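Local coordinates for lectin CEL-IV, C-type (Cucumaria echinata, PDB 3ALU), which binds galactose-containing sugars such as raffinose through a calcium ion, as a tetrameric C-type lectin, at residues N22-E30 with Q82-G90. Numbering follows the deposited sequence.
Sequences NHLNFDNAE and QVYIGMKVG. With GLA (alpha-D-galactopyranose), chain E; EDO (1,2-ethanediol), chain J.
Phe26 and Tyr84 form an edge-to-face pair that packs the first turn of helix 26-33 against strand 82-89 in the core of the C-type lectin domain. The rim of the Phe26 ring is turned to the face of Tyr84. The centroids are 5.4 Å apart and the planes stand at 88°. Phe26 CD2 makes the nearest ring contact, 3.8 Å from Tyr84 CD1. Phe26 CB adds a CH-pi contact over the tyrosine face, 4.2 Å from the ring centroid. With chi1 at -178°, Phe26 CG stands opposite the backbone N, and the ring reaches past Tyr84 to the bend of the strand at Gly86. There Ile85 O sits at the edge of the Phe26 ring, 3.3 Å from Phe26 CE2. Beyond it, Lys88 crosses Phe26 at about a right angle and lays its CG 3.9 Å from Phe26 CZ. Arg121, on neighbouring strand 120-125, makes a cation-pi contact with Phe26. No hydrogen bond joins the two segments. The hydroxyl of the buried Tyr84 instead hydrogen-bonds to Asn141 O, a partner outside both. Gln82, at the start of the same strand, belongs to the sugar pocket, and its NE2 donates to O6 of the bound galactose at 2.7 Å. At the edge of the Tyr84 ring, Leu24 O lies in the ring plane, 3.3 Å from Tyr84 CE2.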
loop_
_atom_site.group_PDB
_atom_site.type_symbol
_atom_site.label_atom_id
_atom_site.label_comp_id
_atom_site.label_asym_id
_atom_site.label_seq_id
_atom_site.Cartn_x
_atom_site.Cartn_y
_atom_site.Cartn_z
ATOM N N ASN A 22 -8.576 26.464 -4.915
ATOM C CA ASN A 22 -8.439 27.670 -5.731
ATOM C C ASN A 22 -9.312 27.527 -6.958
ATOM O O ASN A 22 -9.634 26.398 -7.389
ATOM C CB ASN A 22 -6.977 28.054 -6.036
ATOM C CG ASN A 22 -6.259 27.040 -6.859
ATOM O OD1 ASN A 22 -6.331 25.833 -6.591
ATOM N ND2 ASN A 22 -5.517 27.518 -7.870
ATOM N N HIS A 23 -9.795 28.647 -7.453
ATOM C CA HIS A 23 -10.799 28.592 -8.499
ATOM C C HIS A 23 -10.058 28.839 -9.787
ATOM O O HIS A 23 -9.433 29.897 -9.968
ATOM C CB HIS A 23 -11.862 29.662 -8.278
ATOM C CG HIS A 23 -12.882 29.329 -7.221
ATOM N ND1 HIS A 23 -12.563 28.785 -5.992
ATOM C CD2 HIS A 23 -14.224 29.501 -7.208
ATOM C CE1 HIS A 23 -13.655 28.648 -5.264
ATOM N NE2 HIS A 23 -14.678 29.076 -5.981
ATOM N N LEU A 24 -10.164 27.893 -10.712
ATOM C CA LEU A 24 -9.476 27.990 -11.974
ATOM C C LEU A 24 -10.457 27.694 -13.094
ATOM O O LEU A 24 -11.432 26.947 -12.897
ATOM C CB LEU A 24 -8.374 26.949 -12.033
ATOM C CG LEU A 24 -6.896 27.278 -11.752
ATOM C CD1 LEU A 24 -6.587 28.706 -11.233
ATOM C CD2 LEU A 24 -6.109 26.162 -11.111
ATOM N N ASN A 25 -10.155 28.204 -14.281
ATOM C CA ASN A 25 -10.961 27.807 -15.445
ATOM C C ASN A 25 -10.595 26.393 -15.883
ATOM O O ASN A 25 -9.676 25.782 -15.329
ATOM C CB ASN A 25 -10.911 28.838 -16.597
ATOM C CG ASN A 25 -9.540 28.956 -17.272
ATOM O OD1 ASN A 25 -9.231 30.024 -17.834
ATOM N ND2 ASN A 25 -8.756 27.922 -17.276
ATOM N N PHE A 26 -11.316 25.829 -16.842
ATOM C CA PHE A 26 -11.124 24.414 -17.090
ATOM C C PHE A 26 -9.705 24.084 -17.518
ATOM O O PHE A 26 -9.097 23.137 -17.023
ATOM C CB PHE A 26 -12.069 23.907 -18.190
ATOM C CG PHE A 26 -11.939 22.427 -18.432
ATOM C CD1 PHE A 26 -11.082 21.918 -19.416
ATOM C CD2 PHE A 26 -12.683 21.544 -17.659
ATOM C CE1 PHE A 26 -10.970 20.518 -19.617
ATOM C CE2 PHE A 26 -12.537 20.148 -17.840
ATOM C CZ PHE A 26 -11.731 19.646 -18.808
ATOM N N ASP A 27 -9.175 24.837 -18.476
ATOM C CA ASP A 27 -7.859 24.523 -19.020
ATOM C C ASP A 27 -6.779 24.716 -17.950
ATOM O O ASP A 27 -5.860 23.925 -17.871
ATOM C CB ASP A 27 -7.571 25.432 -20.216
ATOM C CG ASP A 27 -8.279 24.986 -21.510
ATOM O OD1 ASP A 27 -8.753 23.827 -21.606
ATOM O OD2 ASP A 27 -8.290 25.812 -22.469
ATOM N N ASN A 28 -6.911 25.751 -17.131
ATOM C CA ASN A 28 -5.950 25.971 -16.051
ATOM C C ASN A 28 -6.058 24.934 -14.921
ATOM O O ASN A 28 -5.028 24.582 -14.316
ATOM C CB ASN A 28 -6.064 27.397 -15.482
ATOM C CG ASN A 28 -5.524 28.453 -16.453
ATOM O OD1 ASN A 28 -5.907 29.634 -16.402
ATOM N ND2 ASN A 28 -4.664 28.017 -17.373
ATOM N N ALA A 29 -7.282 24.431 -14.667
ATOM C CA ALA A 29 -7.470 23.339 -13.694
ATOM C C ALA A 29 -6.820 22.086 -14.200
ATOM O O ALA A 29 -6.041 21.441 -13.481
ATOM C CB ALA A 29 -8.994 23.109 -13.339
ATOM N N GLU A 30 -7.080 21.718 -15.456
ATOM C CA GLU A 30 -6.397 20.564 -16.040
ATOM C C GLU A 30 -4.850 20.728 -15.954
ATOM O O GLU A 30 -4.137 19.813 -15.544
ATOM C CB GLU A 30 -6.879 20.336 -17.475
ATOM C CG GLU A 30 -6.105 19.260 -18.241
ATOM C CD GLU A 30 -6.258 17.820 -17.728
ATOM O OE1 GLU A 30 -5.435 17.012 -18.176
ATOM O OE2 GLU A 30 -7.188 17.481 -16.934
ATOM N N GLN A 82 -19.913 23.862 -7.653
ATOM C CA GLN A 82 -19.577 23.072 -8.817
ATOM C C GLN A 82 -18.064 22.888 -8.817
ATOM O O GLN A 82 -17.335 23.838 -8.608
ATOM C CB GLN A 82 -20.018 23.811 -10.065
ATOM C CG GLN A 82 -21.499 23.994 -10.036
ATOM C CD GLN A 82 -22.013 24.703 -11.282
ATOM O OE1 GLN A 82 -22.270 25.910 -11.269
ATOM N NE2 GLN A 82 -22.158 23.953 -12.367
ATOM N N VAL A 83 -17.629 21.662 -9.077
ATOM C CA VAL A 83 -16.230 21.304 -8.991
ATOM C C VAL A 83 -15.862 20.599 -10.284
ATOM O O VAL A 83 -16.481 19.551 -10.614
ATOM C CB VAL A 83 -16.033 20.342 -7.793
ATOM C CG1 VAL A 83 -14.579 19.834 -7.696
ATOM C CG2 VAL A 83 -16.505 21.019 -6.440
ATOM N N TYR A 84 -14.869 21.113 -11.019
ATOM C CA TYR A 84 -14.484 20.523 -12.274
ATOM C C TYR A 84 -14.001 19.103 -12.165
ATOM O O TYR A 84 -13.283 18.754 -11.237
ATOM C CB TYR A 84 -13.374 21.313 -12.965
ATOM C CG TYR A 84 -13.827 22.501 -13.747
ATOM C CD1 TYR A 84 -14.870 22.391 -14.708
ATOM C CD2 TYR A 84 -13.166 23.721 -13.616
ATOM C CE1 TYR A 84 -15.254 23.509 -15.455
ATOM C CE2 TYR A 84 -13.540 24.833 -14.368
ATOM C CZ TYR A 84 -14.572 24.704 -15.319
ATOM O OH TYR A 84 -14.954 25.823 -16.048
ATOM N N ILE A 85 -14.448 18.290 -13.128
ATOM C CA ILE A 85 -13.859 16.983 -13.386
ATOM C C ILE A 85 -13.376 16.991 -14.845
ATOM O O ILE A 85 -13.595 17.996 -15.571
ATOM C CB ILE A 85 -14.879 15.872 -13.142
ATOM C CG1 ILE A 85 -16.095 16.073 -14.058
ATOM C CG2 ILE A 85 -15.308 15.849 -11.640
ATOM C CD1 ILE A 85 -17.186 14.949 -13.866
ATOM N N GLY A 86 -12.767 15.904 -15.287
ATOM C CA GLY A 86 -12.046 15.909 -16.585
ATOM C C GLY A 86 -12.908 15.731 -17.837
ATOM O O GLY A 86 -12.379 15.342 -18.858
ATOM N N MET A 87 -14.191 16.106 -17.762
ATOM C CA MET A 87 -15.153 15.847 -18.869
ATOM C C MET A 87 -15.196 16.964 -19.910
ATOM O O MET A 87 -15.453 18.117 -19.572
ATOM C CB MET A 87 -16.549 15.679 -18.238
ATOM C CG MET A 87 -17.724 15.536 -19.234
ATOM S SD MET A 87 -17.528 14.305 -20.539
ATOM C CE MET A 87 -17.727 12.777 -19.605
ATOM N N LYS A 88 -14.999 16.610 -21.195
ATOM C CA LYS A 88 -15.125 17.586 -22.279
ATOM C C LYS A 88 -16.247 17.112 -23.193
ATOM O O LYS A 88 -16.247 15.958 -23.607
ATOM C CB LYS A 88 -13.815 17.664 -23.080
ATOM C CG LYS A 88 -12.638 18.150 -22.252
ATOM C CD LYS A 88 -11.394 18.273 -23.126
ATOM C CE LYS A 88 -10.842 16.907 -23.469
ATOM N NZ LYS A 88 -9.445 16.930 -24.027
ATOM N N VAL A 89 -17.192 18.000 -23.447
ATOM C CA VAL A 89 -18.256 17.745 -24.423
ATOM C C VAL A 89 -17.864 18.525 -25.671
ATOM O O VAL A 89 -17.733 19.784 -25.598
ATOM C CB VAL A 89 -19.626 18.208 -23.857
ATOM C CG1 VAL A 89 -20.745 17.912 -24.903
ATOM C CG2 VAL A 89 -19.885 17.559 -22.497
ATOM N N GLY A 90 -17.688 17.800 -26.793
ATOM C CA GLY A 90 -17.139 18.372 -28.039
ATOM C C GLY A 90 -18.237 18.947 -28.938
ATOM O O GLY A 90 -19.160 19.603 -28.469
HETATM C C1 GLA E . -27.367 26.799 -15.456
HETATM C C2 GLA E . -27.548 25.880 -16.671
HETATM C C3 GLA E . -27.590 24.406 -16.303
HETATM C C4 GLA E . -26.372 24.015 -15.455
HETATM C C5 GLA E . -26.235 25.008 -14.283
HETATM C C6 GLA E . -24.987 24.748 -13.423
HETATM O O2 GLA E . -28.789 26.186 -17.344
HETATM O O3 GLA E . -27.654 23.622 -17.505
HETATM O O4 GLA E . -25.223 24.097 -16.305
HETATM O O5 GLA E . -26.159 26.364 -14.761
HETATM O O6 GLA E . -23.837 25.006 -14.234
HETATM C C1 EDO J . -20.148 26.992 -8.602
HETATM O O1 EDO J . -19.508 26.966 -7.337
HETATM C C2 EDO J . -21.610 27.302 -8.423
HETATM O O2 EDO J . -22.016 28.208 -9.440
#